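Long-range contacts in deoxy-D-mannose-octulosonate 8-phosphate phosphatase (Haemophilus influenzae Rd, PDB 1K1E), which hydrolyses 3-deoxy-D-manno-octulosonate 8-phosphate to 3-deoxy-D-manno-octulosonate and inorganic phosphate, a magnesium-dependent step of lipopolysaccharide biosynthesis: residues K9-V15 and D51-L57; I44-M48 and D71-K75. All blocks are in the same frame, centred on the assembly; numbering follows the deposited sequence.

Overall arrangement
Contact 1 lies in the core: strands 10-14 and 53-58 are neighbours in the parallel sheet, their contact is centred about 5 Å from the centre of the chain, and backbone hydrogen bonds carry it, with the metal at its C-terminal end. Contact 2, centred about 10 Å from that point and partly buried, joins helix 38-49 to the end of helix 63-72 through side chains and one lysine-to-carbonyl hydrogen bond of less certain geometry. The two centres are about 9 Å apart. Strand 53-58 links them, following helix 38-49 and preceding helix 63-72. They also touch directly: Ile74 CD1 packs 3.6 Å from Val56 CG2, and Leu47 CD1 3.7 Å from Val54 CG2.

Contact 1 (K9-V15 and D51-L57); sequences KFVITDV and DIQVAVL. With CO (cobalt (II) ion), chain M.
Phe10 and Ala55 meet where CZ of the ring comes within 3.3 Å of the Ala55 CB, an approach oblique to the ring. With its CG anti to the backbone N (chi1 -170°), the ring reaches over the neighbouring strand, and Gln53 O sits at its edge, 3.3 Å from CD1. Ile12 and Leu57 extend this face, Ile12 CG2 lying 3.9 Å from Leu57 CB; helix 84-95 covers both Phe10 and Leu57. On the other face Thr13 and Val56 lie side by side. Thr13 OG1, anti to its own N, bonds Asp14 O in the carbonyl plane, which leaves CG2 3.5 Å from Ala55 O.

A parallel ladder joins the backbones, with Ala55 N to Val11 O at 2.8 Å; N-H...O angles are at least 157° except at Gln53 N to Lys9 O (140°). At the N-terminal end Lys9 curls so that NZ meets Asp51 OD1 at 2.9 Å in a salt bridge, from above the carboxylate plane. At the opposite end Asp14 OD2 binds cobalt at 2.0 Å, while OD1 pairs with Lys84; the backbone O of Asp16, Asp107 OD2 and three waters complete the site. Asp14, ending strand 10-14, and Asp16 match the DxD motif of HAD phosphatases.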
# COMPACT_ATOMS: atom_id res chain seq x y z
N LYS A 9 -19.83 -26.03 -0.10
CA LYS A 9 -20.67 -25.66 1.02
C LYS A 9 -19.89 -24.96 2.11
O LYS A 9 -20.49 -24.39 3.03
CB LYS A 9 -21.36 -26.90 1.64
CG LYS A 9 -22.33 -27.56 0.67
CD LYS A 9 -23.41 -26.60 0.15
CE LYS A 9 -24.28 -26.04 1.28
NZ LYS A 9 -25.36 -25.32 0.67
N PHE A 10 -18.56 -24.95 2.00
CA PHE A 10 -17.69 -24.38 3.02
C PHE A 10 -16.43 -23.84 2.37
O PHE A 10 -15.82 -24.47 1.52
CB PHE A 10 -17.34 -25.51 3.98
CG PHE A 10 -16.63 -25.10 5.25
CD1 PHE A 10 -16.92 -23.90 5.93
CD2 PHE A 10 -15.71 -26.00 5.82
CE1 PHE A 10 -16.27 -23.59 7.16
CE2 PHE A 10 -15.06 -25.72 7.04
CZ PHE A 10 -15.32 -24.52 7.71
N VAL A 11 -16.03 -22.68 2.81
CA VAL A 11 -14.81 -22.03 2.32
C VAL A 11 -13.99 -21.73 3.54
O VAL A 11 -14.47 -21.12 4.50
CB VAL A 11 -15.15 -20.73 1.65
CG1 VAL A 11 -13.84 -19.89 1.38
CG2 VAL A 11 -15.88 -21.02 0.38
N ILE A 12 -12.76 -22.24 3.56
CA ILE A 12 -11.81 -21.96 4.65
C ILE A 12 -10.75 -21.02 4.03
O ILE A 12 -10.15 -21.33 2.94
CB ILE A 12 -11.07 -23.26 5.08
CG1 ILE A 12 -12.05 -24.23 5.73
CG2 ILE A 12 -9.95 -22.92 6.09
CD1 ILE A 12 -11.40 -25.59 5.86
N THR A 13 -10.46 -19.93 4.72
CA THR A 13 -9.49 -19.00 4.21
C THR A 13 -8.32 -18.73 5.17
O THR A 13 -8.48 -18.52 6.39
CB THR A 13 -10.16 -17.63 3.81
OG1 THR A 13 -9.15 -16.78 3.26
CG2 THR A 13 -10.68 -16.91 4.99
N ASP A 14 -7.12 -18.79 4.61
CA ASP A 14 -5.92 -18.41 5.33
C ASP A 14 -6.09 -16.89 5.53
O ASP A 14 -6.93 -16.23 4.90
CB ASP A 14 -4.66 -18.66 4.46
CG ASP A 14 -3.44 -17.99 5.00
OD1 ASP A 14 -3.24 -18.01 6.23
OD2 ASP A 14 -2.66 -17.47 4.19
N VAL A 15 -5.32 -16.31 6.46
CA VAL A 15 -5.42 -14.88 6.67
C VAL A 15 -4.31 -14.03 6.03
O VAL A 15 -4.56 -13.25 5.11
CB VAL A 15 -5.44 -14.53 8.22
CG1 VAL A 15 -5.37 -13.02 8.44
CG2 VAL A 15 -6.75 -15.10 8.81
N ASP A 51 -25.82 -19.83 1.89
CA ASP A 51 -25.68 -21.09 2.63
C ASP A 51 -24.31 -21.72 2.48
O ASP A 51 -24.21 -22.93 2.49
CB ASP A 51 -26.74 -22.10 2.17
CG ASP A 51 -26.94 -23.23 3.16
OD1 ASP A 51 -27.18 -24.38 2.71
OD2 ASP A 51 -26.86 -22.98 4.39
N ILE A 52 -23.28 -20.91 2.30
CA ILE A 52 -21.94 -21.49 2.24
C ILE A 52 -21.19 -20.94 3.44
O ILE A 52 -20.94 -19.72 3.53
CB ILE A 52 -21.28 -21.05 0.96
CG1 ILE A 52 -22.03 -21.65 -0.24
CG2 ILE A 52 -19.78 -21.44 1.05
CD1 ILE A 52 -21.52 -21.07 -1.56
N GLN A 53 -20.82 -21.80 4.38
CA GLN A 53 -20.17 -21.23 5.55
C GLN A 53 -18.75 -20.77 5.24
O GLN A 53 -18.13 -21.25 4.28
CB GLN A 53 -20.13 -22.28 6.63
CG GLN A 53 -21.55 -22.77 6.98
CD GLN A 53 -21.47 -23.97 7.95
OE1 GLN A 53 -21.08 -23.81 9.10
NE2 GLN A 53 -21.78 -25.14 7.45
N VAL A 54 -18.25 -19.88 6.08
CA VAL A 54 -16.87 -19.43 5.90
C VAL A 54 -16.09 -19.62 7.21
O VAL A 54 -16.59 -19.34 8.29
CB VAL A 54 -16.82 -17.97 5.46
CG1 VAL A 54 -15.38 -17.50 5.40
CG2 VAL A 54 -17.61 -17.81 4.08
N ALA A 55 -14.86 -20.11 7.12
CA ALA A 55 -14.00 -20.28 8.29
C ALA A 55 -12.64 -19.61 8.01
O ALA A 55 -12.24 -19.47 6.84
CB ALA A 55 -13.78 -21.76 8.61
N VAL A 56 -11.99 -19.18 9.09
CA VAL A 56 -10.67 -18.54 9.02
C VAL A 56 -9.68 -19.48 9.70
O VAL A 56 -9.96 -20.03 10.76
CB VAL A 56 -10.73 -17.19 9.77
CG1 VAL A 56 -9.30 -16.60 9.99
CG2 VAL A 56 -11.67 -16.25 8.99
N LEU A 57 -8.50 -19.63 9.10
CA LEU A 57 -7.47 -20.51 9.63
C LEU A 57 -6.21 -19.64 9.62
O LEU A 57 -5.85 -19.12 8.59
CB LEU A 57 -7.31 -21.69 8.68
CG LEU A 57 -7.00 -23.09 9.20
CD1 LEU A 57 -6.32 -23.82 8.09
CD2 LEU A 57 -6.09 -23.10 10.43
CO CO M . -0.72 -16.82 4.33
O HOH W 1 -22.70 -24.90 4.61
O HOH W 2 -1.05 -16.66 6.48
O HOH W 3 1.16 -15.89 4.32
O HOH W 4 -0.02 -18.81 4.63

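Contact 2 (I44-M48 and D71-K75); sequences IKMLM and DLGIK
Helix 63-72 ends in a Schellman motif, with Gly73 at positive phi (79°), and helix 38-49 packs against this terminus. Ile44 supplies the apolar part. Its two branches divide between partners: CD1 meets Leu72 CD1 at 3.8 Å, and CG2 lies 4.1 Å from Ile74 CD1, the side chains crossing at about a right angle in both pairs. Chi1 (-81°) separates the branches, setting CG1 beside the backbone N and CG2 beside the carbonyl carbon, and the extended chi2 (162°) carries CD1 on to Leu72.

Lys45 makes the polar link. Its chain, folded at chi2 and chi3, lays CD 3.4 Å from Leu72 O and brings NZ to that same oxygen at a modelled 2.6 Å, a hydrogen bond whose exact geometry is doubtful because NZ is crowded in the model. Lys45 probably also contacts substrate, as in relatives. Met48 lies alongside, its SD 4.4 Å from Ile74 CG1.

On the sheet side, Met48 and Ile74 both pack on Val54 of strand 53-58, and Ile74 reaches Val56 as well. Helix 147-158 adjoins Ile44 through Phe148, while Asp71 pairs with Arg67 and hydrogen-bonds Tyr26 of the second subunit, placing this helix end beside a tetramer interface.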
# COMPACT_ATOMS: atom_id res chain seq x y z
N ILE A 44 -17.61 -12.55 1.73
CA ILE A 44 -17.78 -13.47 2.85
C ILE A 44 -19.25 -13.45 3.25
O ILE A 44 -19.85 -14.52 3.43
CB ILE A 44 -16.87 -13.03 4.00
CG1 ILE A 44 -15.44 -13.53 3.72
CG2 ILE A 44 -17.33 -13.59 5.31
CD1 ILE A 44 -14.39 -12.77 4.57
N LYS A 45 -19.85 -12.27 3.34
CA LYS A 45 -21.27 -12.22 3.74
C LYS A 45 -22.14 -12.87 2.66
O LYS A 45 -23.17 -13.48 2.97
CB LYS A 45 -21.78 -10.78 3.93
CG LYS A 45 -20.95 -9.95 4.89
CD LYS A 45 -20.80 -10.67 6.24
CE LYS A 45 -22.15 -10.90 6.96
NZ LYS A 45 -21.98 -11.81 8.16
N MET A 46 -21.77 -12.65 1.38
CA MET A 46 -22.56 -13.21 0.29
C MET A 46 -22.52 -14.71 0.40
O MET A 46 -23.52 -15.38 0.19
CB MET A 46 -22.01 -12.73 -1.06
CG MET A 46 -22.38 -11.31 -1.30
SD MET A 46 -21.51 -10.65 -2.70
CE MET A 46 -22.62 -9.13 -3.09
N LEU A 47 -21.36 -15.25 0.73
CA LEU A 47 -21.31 -16.68 0.85
C LEU A 47 -22.22 -17.23 1.92
O LEU A 47 -23.01 -18.13 1.67
CB LEU A 47 -19.88 -17.20 1.13
CG LEU A 47 -18.84 -17.02 -0.00
CD1 LEU A 47 -17.47 -17.57 0.42
CD2 LEU A 47 -19.29 -17.80 -1.27
N MET A 48 -22.10 -16.65 3.10
CA MET A 48 -22.90 -17.12 4.23
C MET A 48 -24.38 -17.01 3.90
O MET A 48 -25.18 -17.91 4.23
CB MET A 48 -22.48 -16.27 5.42
CG MET A 48 -20.99 -16.45 5.77
SD MET A 48 -20.35 -15.55 7.25
CE MET A 48 -21.48 -14.43 7.38
N ASP A 71 -16.79 -8.91 13.46
CA ASP A 71 -17.49 -7.97 12.60
C ASP A 71 -18.10 -8.68 11.39
O ASP A 71 -19.17 -8.31 10.94
CB ASP A 71 -16.55 -6.89 12.04
CG ASP A 71 -16.20 -5.83 13.04
OD1 ASP A 71 -16.74 -5.87 14.18
OD2 ASP A 71 -15.37 -4.94 12.68
N LEU A 72 -17.40 -9.69 10.85
CA LEU A 72 -17.88 -10.43 9.71
C LEU A 72 -18.96 -11.47 9.99
O LEU A 72 -19.56 -11.98 9.08
CB LEU A 72 -16.71 -11.10 9.02
CG LEU A 72 -15.76 -10.13 8.31
CD1 LEU A 72 -14.56 -10.89 7.84
CD2 LEU A 72 -16.43 -9.42 7.18
N GLY A 73 -19.17 -11.77 11.26
CA GLY A 73 -20.17 -12.75 11.66
C GLY A 73 -19.67 -14.18 11.46
O GLY A 73 -20.46 -15.13 11.38
N ILE A 74 -18.35 -14.32 11.39
CA ILE A 74 -17.74 -15.64 11.17
C ILE A 74 -17.71 -16.34 12.51
O ILE A 74 -17.22 -15.77 13.48
CB ILE A 74 -16.29 -15.46 10.61
CG1 ILE A 74 -16.37 -14.98 9.15
CG2 ILE A 74 -15.51 -16.69 10.72
CD1 ILE A 74 -14.98 -14.86 8.45
N LYS A 75 -18.26 -17.56 12.62
CA LYS A 75 -18.21 -18.23 13.92
C LYS A 75 -17.19 -19.36 14.00
O LYS A 75 -16.85 -19.81 15.08
CB LYS A 75 -19.57 -18.84 14.28
CG LYS A 75 -19.57 -19.52 15.65
CD LYS A 75 -20.36 -20.88 15.70
CE LYS A 75 -19.67 -21.85 16.77
NZ LYS A 75 -20.16 -23.25 16.73